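Local structure of CYTH domain-containing protein (Pyrococcus horikoshii, 2DC4) at residues I3-F7 and G136-W141; V9-K15 and E113-V117; I28-V34 and R45-N51. The protein is of unknown function but carries a CYTH domain, the fold of class IV-like adenylate cyclases and thiamine triphosphatases, and so probably binds a triphosphate-bearing ligand with a metal ion. All coordinates share one frame; numbering follows the deposited sequence.

Contact 1. Residues I3-F7 and G136-W141; sequences IEVKF and GKKIIW
Ile3, Val5 and Phe7, every second residue of strand 3-7, meet one flank of helix 136-141, whose short segment runs at 35° to the strand with the axes 8.5 Å apart. Aliphatic packing fills the middle. Ile140 reaches two residues of the strand with its two branches: its CG2 meets Val5 CG2 at 3.6 Å, while CD1 comes within 3.8 Å of Ile3 CG2. With CG1 of Ile140 set opposite the carbonyl carbon (chi1 -73°) and the chain extended beyond it, CD1 reaches back toward the start of the strand. Gly136 brings the helix backbone near Ile3, and the CG methylene of Lys137 adds a further carbon contact at 4.0 Å from Ile3 CG2.

Aromatic packing takes over at the far end. Phe7 turns its edge toward the face of Trp141 in an offset edge-to-face pair, the ring planes at 73° and the centroid of the Trp141 six-membered ring 5.4 Å from that of Phe7. The closest atoms are Phe7 CE2 and Trp141 CH2, 3.6 Å apart.

The lysine amines find their partners outside the contact: Lys137 NZ pairs with Glu68, and Lys6 NZ bonds to the carbonyl of Lys157. No hydrogen bond crosses between strand and helix, so the attachment rests on shape, dispersion and the exclusion of water.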
loop_
_atom_site.group_PDB
_atom_site.type_symbol
_atom_site.label_atom_id
_atom_site.label_comp_id
_atom_site.label_asym_id
_atom_site.label_seq_id
_atom_site.Cartn_x
_atom_site.Cartn_y
_atom_site.Cartn_z
ATOM N N ILE A 3 14.931 -5.863 16.610
ATOM C CA ILE A 3 16.008 -6.704 17.124
ATOM C C ILE A 3 15.464 -8.114 17.308
ATOM O O ILE A 3 14.485 -8.330 18.027
ATOM C CB ILE A 3 16.542 -6.183 18.475
ATOM C CG1 ILE A 3 17.139 -4.784 18.294
ATOM C CG2 ILE A 3 17.599 -7.135 19.020
ATOM C CD1 ILE A 3 18.317 -4.727 17.323
ATOM N N GLU A 4 16.098 -9.080 16.656
ATOM C CA GLU A 4 15.631 -10.448 16.761
ATOM C C GLU A 4 16.672 -11.484 16.375
ATOM O O GLU A 4 17.545 -11.229 15.548
ATOM C CB GLU A 4 14.392 -10.631 15.888
ATOM C CG GLU A 4 14.568 -10.141 14.463
ATOM C CD GLU A 4 13.376 -10.466 13.585
ATOM O OE1 GLU A 4 12.232 -10.220 14.021
ATOM O OE2 GLU A 4 13.583 -10.960 12.456
ATOM N N VAL A 5 16.575 -12.653 16.998
ATOM C CA VAL A 5 17.473 -13.758 16.706
ATOM C C VAL A 5 16.591 -14.942 16.330
ATOM O O VAL A 5 15.588 -15.216 16.990
ATOM C CB VAL A 5 18.336 -14.129 17.923
ATOM C CG1 VAL A 5 19.297 -15.249 17.556
ATOM C CG2 VAL A 5 19.109 -12.901 18.389
ATOM N N LYS A 6 16.972 -15.632 15.264
ATOM C CA LYS A 6 16.221 -16.776 14.763
ATOM C C LYS A 6 16.939 -18.069 15.125
ATOM O O LYS A 6 18.166 -18.140 15.049
ATOM C CB LYS A 6 16.088 -16.676 13.240
ATOM C CG LYS A 6 15.233 -17.770 12.604
ATOM C CD LYS A 6 15.254 -17.676 11.078
ATOM C CE LYS A 6 14.730 -16.337 10.588
ATOM N NZ LYS A 6 14.767 -16.250 9.100
ATOM N N PHE A 7 16.170 -19.084 15.507
ATOM C CA PHE A 7 16.728 -20.384 15.875
ATOM C C PHE A 7 16.044 -21.527 15.135
ATOM O O PHE A 7 14.829 -21.511 14.931
ATOM C CB PHE A 7 16.574 -20.642 17.381
ATOM C CG PHE A 7 17.226 -19.606 18.252
ATOM C CD1 PHE A 7 16.580 -18.407 18.536
ATOM C CD2 PHE A 7 18.483 -19.836 18.799
ATOM C CE1 PHE A 7 17.174 -17.450 19.355
ATOM C CE2 PHE A 7 19.087 -18.885 19.623
ATOM C CZ PHE A 7 18.431 -17.689 19.902
ATOM N N GLY A 136 19.130 -5.207 24.140
ATOM C CA GLY A 136 18.088 -6.045 23.580
ATOM C C GLY A 136 18.598 -7.444 23.298
ATOM O O GLY A 136 17.943 -8.434 23.634
ATOM N N LYS A 137 19.769 -7.532 22.680
ATOM C CA LYS A 137 20.343 -8.835 22.376
ATOM C C LYS A 137 20.648 -9.602 23.654
ATOM O O LYS A 137 20.548 -10.825 23.683
ATOM C CB LYS A 137 21.608 -8.685 21.528
ATOM C CG LYS A 137 21.329 -8.183 20.122
ATOM C CD LYS A 137 22.530 -8.355 19.203
ATOM C CE LYS A 137 22.189 -7.935 17.783
ATOM N NZ LYS A 137 23.294 -8.225 16.827
ATOM N N LYS A 138 21.013 -8.887 24.715
ATOM C CA LYS A 138 21.306 -9.531 25.991
ATOM C C LYS A 138 20.030 -10.152 26.551
ATOM O O LYS A 138 20.054 -11.235 27.146
ATOM C CB LYS A 138 21.869 -8.514 26.990
ATOM C CG LYS A 138 23.211 -7.918 26.588
ATOM C CD LYS A 138 23.706 -6.931 27.637
ATOM C CE LYS A 138 25.085 -6.392 27.286
ATOM N NZ LYS A 138 25.621 -5.505 28.356
ATOM N N ILE A 139 18.911 -9.465 26.354
ATOM C CA ILE A 139 17.634 -9.968 26.841
ATOM C C ILE A 139 17.234 -11.202 26.041
ATOM O O ILE A 139 16.779 -12.197 26.602
ATOM C CB ILE A 139 16.524 -8.904 26.713
ATOM C CG1 ILE A 139 16.809 -7.742 27.666
ATOM C CG2 ILE A 139 15.168 -9.526 27.019
ATOM C CD1 ILE A 139 15.827 -6.591 27.535
ATOM N N ILE A 140 17.408 -11.127 24.727
ATOM C CA ILE A 140 17.067 -12.244 23.859
ATOM C C ILE A 140 17.868 -13.473 24.252
ATOM O O ILE A 140 17.322 -14.568 24.342
ATOM C CB ILE A 140 17.333 -11.906 22.378
ATOM C CG1 ILE A 140 16.265 -10.923 21.888
ATOM C CG2 ILE A 140 17.337 -13.183 21.530
ATOM C CD1 ILE A 140 16.460 -10.426 20.477
ATOM N N TRP A 141 19.161 -13.295 24.502
ATOM C CA TRP A 141 19.974 -14.445 24.876
ATOM C C TRP A 141 19.665 -15.020 26.258
ATOM O O TRP A 141 19.795 -16.224 26.466
ATOM C CB TRP A 141 21.462 -14.121 24.705
ATOM C CG TRP A 141 21.852 -14.283 23.269
ATOM C CD1 TRP A 141 22.013 -13.294 22.338
ATOM C CD2 TRP A 141 21.977 -15.522 22.563
ATOM N NE1 TRP A 141 22.219 -13.846 21.093
ATOM C CE2 TRP A 141 22.203 -15.211 21.206
ATOM C CE3 TRP A 141 21.913 -16.866 22.950
ATOM C CZ2 TRP A 141 22.367 -16.199 20.227
ATOM C CZ3 TRP A 141 22.075 -17.852 21.975
ATOM C CH2 TRP A 141 22.299 -17.507 20.631
#

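Contact 2. Residues V9-K15 and E113-V117; sequences VNFEDIK and ELNRV
Leu114 inserts between Phe11 and Ile14 of the helix, giving the contact its apolar centre. Its two methyls divide the work: CD1 sits against Ile14 CG2 at 3.5 Å, tighter than usual carbon packing, with Val9 CG2 a little farther off, while CD2 touches Phe11 CE1 at 3.4 Å and also meets Lys15 CB. The aliphatic base of Lys15 thus belongs to the apolar layer, and its amine goes to Glu19.

Outward from the leucine, one face of the Phe11 ring carries Arg116. With CG anti to the backbone N (chi1 -176°), the ring extends from the helix to the strand. Arg116 bends at chi2 and chi3, laying first its methylene and then its guanidinium over that face: CD is 3.5 Å from the ring centroid, a CH-pi contact, and CZ is 4.1 Å from it, an off-centre cation-pi contact. The planes differ by only 4°, a nearly parallel stack. Replacing Phe11 with an alanine would probably open a gap beside Leu114 and leave the guanidinium without the flat surface that limits its turning.

At the polar edge, Arg116 NE forms a salt bridge with Asp122, which helps fix the stacked group. Glu12 is a looser partner: its OE1 lies 3.9 Å from Arg116 NH1, a long salt bridge, and a water donating to that oxygen and accepting from NH1 joins the two.

Trp103 of strand 94-107 meets the Phe11 ring edge-to-face. The whole is alpha/beta packing of a CYTH fold, in which helix 11-21 lies against the sheet, its short segment nearly antiparallel to strand 113-117.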
loop_
_atom_site.group_PDB
_atom_site.type_symbol
_atom_site.label_atom_id
_atom_site.label_comp_id
_atom_site.label_asym_id
_atom_site.label_seq_id
_atom_site.Cartn_x
_atom_site.Cartn_y
_atom_site.Cartn_z
ATOM N N VAL A 9 14.602 -24.984 15.301
ATOM C CA VAL A 9 14.124 -25.738 16.452
ATOM C C VAL A 9 13.212 -26.910 16.143
ATOM O O VAL A 9 12.784 -27.102 15.005
ATOM C CB VAL A 9 13.307 -24.831 17.385
ATOM C CG1 VAL A 9 14.118 -23.626 17.808
ATOM C CG2 VAL A 9 12.026 -24.401 16.669
ATOM N N ASN A 10 12.930 -27.693 17.179
ATOM C CA ASN A 10 11.982 -28.788 17.053
ATOM C C ASN A 10 10.694 -28.154 17.570
ATOM O O ASN A 10 10.593 -27.788 18.746
ATOM C CB ASN A 10 12.356 -29.985 17.924
ATOM C CG ASN A 10 11.294 -31.074 17.885
ATOM O OD1 ASN A 10 10.226 -30.933 18.482
ATOM N ND2 ASN A 10 11.575 -32.158 17.165
ATOM N N PHE A 11 9.725 -28.003 16.676
ATOM C CA PHE A 11 8.452 -27.372 17.002
ATOM C C PHE A 11 7.791 -27.795 18.306
ATOM O O PHE A 11 7.526 -26.965 19.176
ATOM C CB PHE A 11 7.450 -27.590 15.869
ATOM C CG PHE A 11 6.146 -26.888 16.092
ATOM C CD1 PHE A 11 6.028 -25.527 15.840
ATOM C CD2 PHE A 11 5.055 -27.573 16.614
ATOM C CE1 PHE A 11 4.840 -24.855 16.109
ATOM C CE2 PHE A 11 3.867 -26.914 16.886
ATOM C CZ PHE A 11 3.759 -25.549 16.634
ATOM N N GLU A 12 7.500 -29.083 18.435
ATOM C CA GLU A 12 6.829 -29.585 19.623
ATOM C C GLU A 12 7.582 -29.330 20.925
ATOM O O GLU A 12 6.990 -28.908 21.915
ATOM C CB GLU A 12 6.545 -31.085 19.471
ATOM C CG GLU A 12 5.523 -31.427 18.384
ATOM C CD GLU A 12 6.096 -31.389 16.975
ATOM O OE1 GLU A 12 5.310 -31.555 16.012
ATOM O OE2 GLU A 12 7.327 -31.204 16.822
ATOM N N ASP A 13 8.887 -29.576 20.921
ATOM C CA ASP A 13 9.694 -29.381 22.119
ATOM C C ASP A 13 9.747 -27.924 22.573
ATOM O O ASP A 13 9.520 -27.622 23.744
ATOM C CB ASP A 13 11.121 -29.892 21.886
ATOM C CG ASP A 13 11.162 -31.355 21.477
ATOM O OD1 ASP A 13 10.483 -32.179 22.128
ATOM O OD2 ASP A 13 11.879 -31.688 20.509
ATOM N N ILE A 14 10.034 -27.018 21.644
ATOM C CA ILE A 14 10.136 -25.608 21.997
ATOM C C ILE A 14 8.791 -24.978 22.365
ATOM O O ILE A 14 8.733 -24.083 23.209
ATOM C CB ILE A 14 10.814 -24.805 20.866
ATOM C CG1 ILE A 14 11.433 -23.530 21.442
ATOM C CG2 ILE A 14 9.812 -24.476 19.769
ATOM C CD1 ILE A 14 12.620 -23.792 22.358
ATOM N N LYS A 15 7.714 -25.446 21.741
ATOM C CA LYS A 15 6.385 -24.926 22.047
ATOM C C LYS A 15 6.116 -25.243 23.516
ATOM O O LYS A 15 5.645 -24.396 24.275
ATOM C CB LYS A 15 5.329 -25.593 21.156
ATOM C CG LYS A 15 3.896 -25.134 21.413
ATOM C CD LYS A 15 2.942 -25.723 20.380
ATOM C CE LYS A 15 1.506 -25.262 20.596
ATOM N NZ LYS A 15 0.920 -25.759 21.875
ATOM N N GLU A 113 7.986 -15.916 18.122
ATOM C CA GLU A 113 7.262 -16.246 16.900
ATOM C C GLU A 113 7.756 -17.628 16.503
ATOM O O GLU A 113 8.870 -17.774 16.004
ATOM C CB GLU A 113 7.558 -15.239 15.785
ATOM C CG GLU A 113 7.287 -13.782 16.171
ATOM C CD GLU A 113 7.432 -12.822 15.006
ATOM O OE1 GLU A 113 8.395 -12.959 14.223
ATOM O OE2 GLU A 113 6.585 -11.915 14.884
ATOM N N LEU A 114 6.928 -18.639 16.751
ATOM C CA LEU A 114 7.275 -20.020 16.423
ATOM C C LEU A 114 6.694 -20.291 15.052
ATOM O O LEU A 114 5.476 -20.367 14.887
ATOM C CB LEU A 114 6.683 -20.970 17.467
ATOM C CG LEU A 114 7.010 -22.456 17.320
ATOM C CD1 LEU A 114 8.517 -22.638 17.141
ATOM C CD2 LEU A 114 6.517 -23.202 18.553
ATOM N N ASN A 115 7.578 -20.446 14.072
ATOM C CA ASN A 115 7.164 -20.635 12.691
ATOM C C ASN A 115 7.359 -22.003 12.072
ATOM O O ASN A 115 8.443 -22.578 12.151
ATOM C CB ASN A 115 7.901 -19.638 11.806
ATOM C CG ASN A 115 7.712 -18.214 12.258
ATOM O OD1 ASN A 115 6.590 -17.717 12.304
ATOM N ND2 ASN A 115 8.810 -17.548 12.598
ATOM N N ARG A 116 6.304 -22.510 11.439
ATOM C CA ARG A 116 6.394 -23.773 10.717
ATOM C C ARG A 116 6.361 -23.276 9.275
ATOM O O ARG A 116 5.302 -22.948 8.741
ATOM C CB ARG A 116 5.199 -24.672 11.034
ATOM C CG ARG A 116 5.019 -24.893 12.525
ATOM C CD ARG A 116 4.448 -26.257 12.844
ATOM N NE ARG A 116 5.456 -27.302 12.713
ATOM C CZ ARG A 116 5.238 -28.585 12.982
ATOM N NH1 ARG A 116 4.041 -28.981 13.393
ATOM N NH2 ARG A 116 6.224 -29.465 12.866
ATOM N N VAL A 117 7.541 -23.201 8.668
ATOM C CA VAL A 117 7.711 -22.644 7.314
ATOM C C VAL A 117 7.723 -23.714 6.219
ATOM O O VAL A 117 8.559 -24.615 6.182
ATOM C CB VAL A 117 9.031 -21.872 7.250
ATOM C CG1 VAL A 117 9.124 -21.156 5.902
ATOM C CG2 VAL A 117 9.107 -20.853 8.362
HETATM O O HOH W 1 4.499 -32.127 13.453
#

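Contact 3. Residues I28-V34 and R45-N51; sequences IEEQEDV and RVRKINN
The Arg47 guanidinium has Gln31 OE1 over one face, 3.4 Å above its plane, with the amide stacked at 28°, and Asp33 at its edge. There the grip is side-on: Arg47 NE donates to Asp33 OD1 at 2.7 Å and Arg47 NH2 to Asp33 OD2 at 2.9 Å, both on the syn side. Arg47 NH2 also lies over the centre of the Arg45 guanidinium, whose NH1 bonds to the Tyr35 hydroxyl. Gln31 OE1 accepts from Lys100; Arg45 and Lys100 are nearby charges for Asp33. Such basic groups on the sheet face of Gln31, Asp33 and Arg47 are consistent with the anion-binding interior of CYTH tunnels.

On the opposite face, with Val34 and Val46, Glu32 and Lys48 run side by side, Lys48 NZ 3.2 Å from Glu32 OE2, above the carboxylate plane; Glu32 OE1 pairs with Lys99. Paired backbone bonds link Glu32 with Lys48 and Val34 with Val46. Beyond the strand end, Asn51 OD1 accepts from Glu30 N at 178° and Asn51 ND2 donates to Ile28 O at 2.8 Å.

This antiparallel hairpin is flanked by strand 94-107 beside 24-36 and strand 54-62 beside 42-49, while Ile84 of helix 80-89 packs on Val34 and Val46.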
loop_
_atom_site.group_PDB
_atom_site.type_symbol
_atom_site.label_atom_id
_atom_site.label_comp_id
_atom_site.label_asym_id
_atom_site.label_seq_id
_atom_site.Cartn_x
_atom_site.Cartn_y
_atom_site.Cartn_z
ATOM N N ILE A 28 -2.507 -17.690 16.345
ATOM C CA ILE A 28 -1.827 -18.334 15.226
ATOM C C ILE A 28 -2.139 -17.538 13.967
ATOM O O ILE A 28 -3.280 -17.120 13.764
ATOM C CB ILE A 28 -2.330 -19.779 15.017
ATOM C CG1 ILE A 28 -1.973 -20.638 16.230
ATOM C CG2 ILE A 28 -1.718 -20.372 13.744
ATOM C CD1 ILE A 28 -2.594 -22.025 16.196
ATOM N N GLU A 29 -1.126 -17.305 13.139
ATOM C CA GLU A 29 -1.317 -16.582 11.883
ATOM C C GLU A 29 -0.836 -17.435 10.714
ATOM O O GLU A 29 0.315 -17.868 10.691
ATOM C CB GLU A 29 -0.549 -15.251 11.885
ATOM C CG GLU A 29 -1.093 -14.214 12.867
ATOM C CD GLU A 29 -0.373 -12.875 12.791
ATOM O OE1 GLU A 29 0.666 -12.781 12.105
ATOM O OE2 GLU A 29 -0.845 -11.909 13.433
ATOM N N GLU A 30 -1.724 -17.689 9.756
ATOM C CA GLU A 30 -1.362 -18.457 8.568
ATOM C C GLU A 30 -0.980 -17.390 7.554
ATOM O O GLU A 30 -1.842 -16.716 6.988
ATOM C CB GLU A 30 -2.553 -19.282 8.082
ATOM C CG GLU A 30 -3.039 -20.285 9.124
ATOM C CD GLU A 30 -4.138 -21.188 8.606
ATOM O OE1 GLU A 30 -3.902 -21.886 7.598
ATOM O OE2 GLU A 30 -5.234 -21.204 9.209
ATOM N N GLN A 31 0.324 -17.239 7.335
ATOM C CA GLN A 31 0.838 -16.198 6.458
ATOM C C GLN A 31 1.363 -16.640 5.103
ATOM O O GLN A 31 1.908 -17.732 4.946
ATOM C CB GLN A 31 1.959 -15.441 7.179
ATOM C CG GLN A 31 1.695 -15.172 8.657
ATOM C CD GLN A 31 2.860 -14.475 9.326
ATOM O OE1 GLN A 31 4.019 -14.747 9.011
ATOM N NE2 GLN A 31 2.562 -13.574 10.263
ATOM N N GLU A 32 1.197 -15.760 4.124
ATOM C CA GLU A 32 1.690 -15.993 2.776
ATOM C C GLU A 32 2.334 -14.677 2.367
ATOM O O GLU A 32 1.645 -13.660 2.244
ATOM C CB GLU A 32 0.541 -16.334 1.820
ATOM C CG GLU A 32 1.004 -16.638 0.399
ATOM C CD GLU A 32 -0.133 -17.028 -0.530
ATOM O OE1 GLU A 32 -0.955 -17.883 -0.138
ATOM O OE2 GLU A 32 -0.195 -16.486 -1.655
ATOM N N ASP A 33 3.654 -14.695 2.190
ATOM C CA ASP A 33 4.404 -13.503 1.810
ATOM C C ASP A 33 4.949 -13.578 0.400
ATOM O O ASP A 33 5.617 -14.544 0.040
ATOM C CB ASP A 33 5.602 -13.281 2.738
ATOM C CG ASP A 33 5.216 -13.183 4.190
ATOM O OD1 ASP A 33 4.059 -12.827 4.475
ATOM O OD2 ASP A 33 6.088 -13.451 5.048
ATOM N N VAL A 34 4.672 -12.553 -0.398
ATOM C CA VAL A 34 5.201 -12.497 -1.753
ATOM C C VAL A 34 6.314 -11.452 -1.729
ATOM O O VAL A 34 6.069 -10.260 -1.521
ATOM C CB VAL A 34 4.114 -12.100 -2.781
ATOM C CG1 VAL A 34 4.742 -11.890 -4.147
ATOM C CG2 VAL A 34 3.058 -13.183 -2.850
ATOM N N ARG A 45 7.944 -7.021 0.716
ATOM C CA ARG A 45 6.995 -8.111 0.570
ATOM C C ARG A 45 5.577 -7.659 0.839
ATOM O O ARG A 45 5.340 -6.639 1.492
ATOM C CB ARG A 45 7.327 -9.250 1.539
ATOM C CG ARG A 45 7.000 -8.902 2.975
ATOM C CD ARG A 45 7.371 -9.985 3.974
ATOM N NE ARG A 45 7.042 -9.541 5.325
ATOM C CZ ARG A 45 7.808 -9.747 6.389
ATOM N NH1 ARG A 45 8.957 -10.396 6.267
ATOM N NH2 ARG A 45 7.428 -9.287 7.575
ATOM N N VAL A 46 4.638 -8.428 0.308
ATOM C CA VAL A 46 3.224 -8.194 0.526
ATOM C C VAL A 46 2.776 -9.432 1.286
ATOM O O VAL A 46 2.910 -10.554 0.795
ATOM C CB VAL A 46 2.432 -8.109 -0.786
ATOM C CG1 VAL A 46 0.940 -8.085 -0.479
ATOM C CG2 VAL A 46 2.841 -6.869 -1.564
ATOM N N ARG A 47 2.262 -9.226 2.490
ATOM C CA ARG A 47 1.808 -10.336 3.321
ATOM C C ARG A 47 0.295 -10.443 3.433
ATOM O O ARG A 47 -0.401 -9.438 3.573
ATOM C CB ARG A 47 2.386 -10.207 4.735
ATOM C CG ARG A 47 1.715 -11.121 5.762
ATOM C CD ARG A 47 2.468 -11.131 7.093
ATOM N NE ARG A 47 3.811 -11.683 6.942
ATOM C CZ ARG A 47 4.760 -11.615 7.872
ATOM N NH1 ARG A 47 4.519 -11.014 9.028
ATOM N NH2 ARG A 47 5.952 -12.145 7.643
ATOM N N LYS A 48 -0.189 -11.679 3.352
ATOM C CA LYS A 48 -1.602 -11.996 3.514
ATOM C C LYS A 48 -1.707 -12.955 4.698
ATOM O O LYS A 48 -0.989 -13.954 4.758
ATOM C CB LYS A 48 -2.154 -12.692 2.267
ATOM C CG LYS A 48 -2.331 -11.784 1.077
ATOM C CD LYS A 48 -2.846 -12.539 -0.143
ATOM C CE LYS A 48 -1.768 -13.419 -0.769
ATOM N NZ LYS A 48 -2.233 -14.061 -2.033
ATOM N N ILE A 49 -2.572 -12.635 5.655
ATOM C CA ILE A 49 -2.784 -13.508 6.800
ATOM C C ILE A 49 -4.157 -14.071 6.493
ATOM O O ILE A 49 -5.178 -13.440 6.741
ATOM C CB ILE A 49 -2.808 -12.737 8.115
ATOM C CG1 ILE A 49 -1.556 -11.859 8.214
ATOM C CG2 ILE A 49 -2.833 -13.723 9.289
ATOM C CD1 ILE A 49 -1.461 -11.055 9.500
ATOM N N ASN A 50 -4.163 -15.266 5.929
ATOM C CA ASN A 50 -5.395 -15.895 5.497
ATOM C C ASN A 50 -6.470 -16.224 6.520
ATOM O O ASN A 50 -7.652 -16.276 6.169
ATOM C CB ASN A 50 -5.027 -17.118 4.666
ATOM C CG ASN A 50 -4.029 -16.777 3.576
ATOM O OD1 ASN A 50 -4.395 -16.258 2.520
ATOM N ND2 ASN A 50 -2.761 -17.101 3.811
ATOM N N ASN A 51 -6.090 -16.429 7.777
ATOM C CA ASN A 51 -7.081 -16.755 8.793
ATOM C C ASN A 51 -7.610 -15.541 9.556
ATOM O O ASN A 51 -8.566 -15.660 10.322
ATOM C CB ASN A 51 -6.508 -17.783 9.780
ATOM C CG ASN A 51 -5.319 -17.251 10.547
ATOM O OD1 ASN A 51 -4.415 -16.660 9.968
ATOM N ND2 ASN A 51 -5.311 -17.468 11.862
HETATM O O HOH W 2 0.938 -12.285 -0.111
#

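In the fold
All three contacts reach one antiparallel eight-stranded sheet that closes into a barrel; two set a helix against the sheet and the third joins neighbouring strands within it. Along the chain the pairs enclose one another: the hairpin of contact 3 falls between the segments of contact 2, and those between the segments of contact 1. Contacts 1 and 2, about 16 Å apart between centres, use consecutive elements, strand 2-8 and helix 11-21. The centre of contact 3 lies about 18 Å from that of contact 2; it is about 24 Å from that of contact 1, on the opposite side of the chain's centre. Contacts 1 and 2 thus place helices 133-146 and 11-21 against the sheet, while contact 3 joins two adjacent strands of the barrel wall.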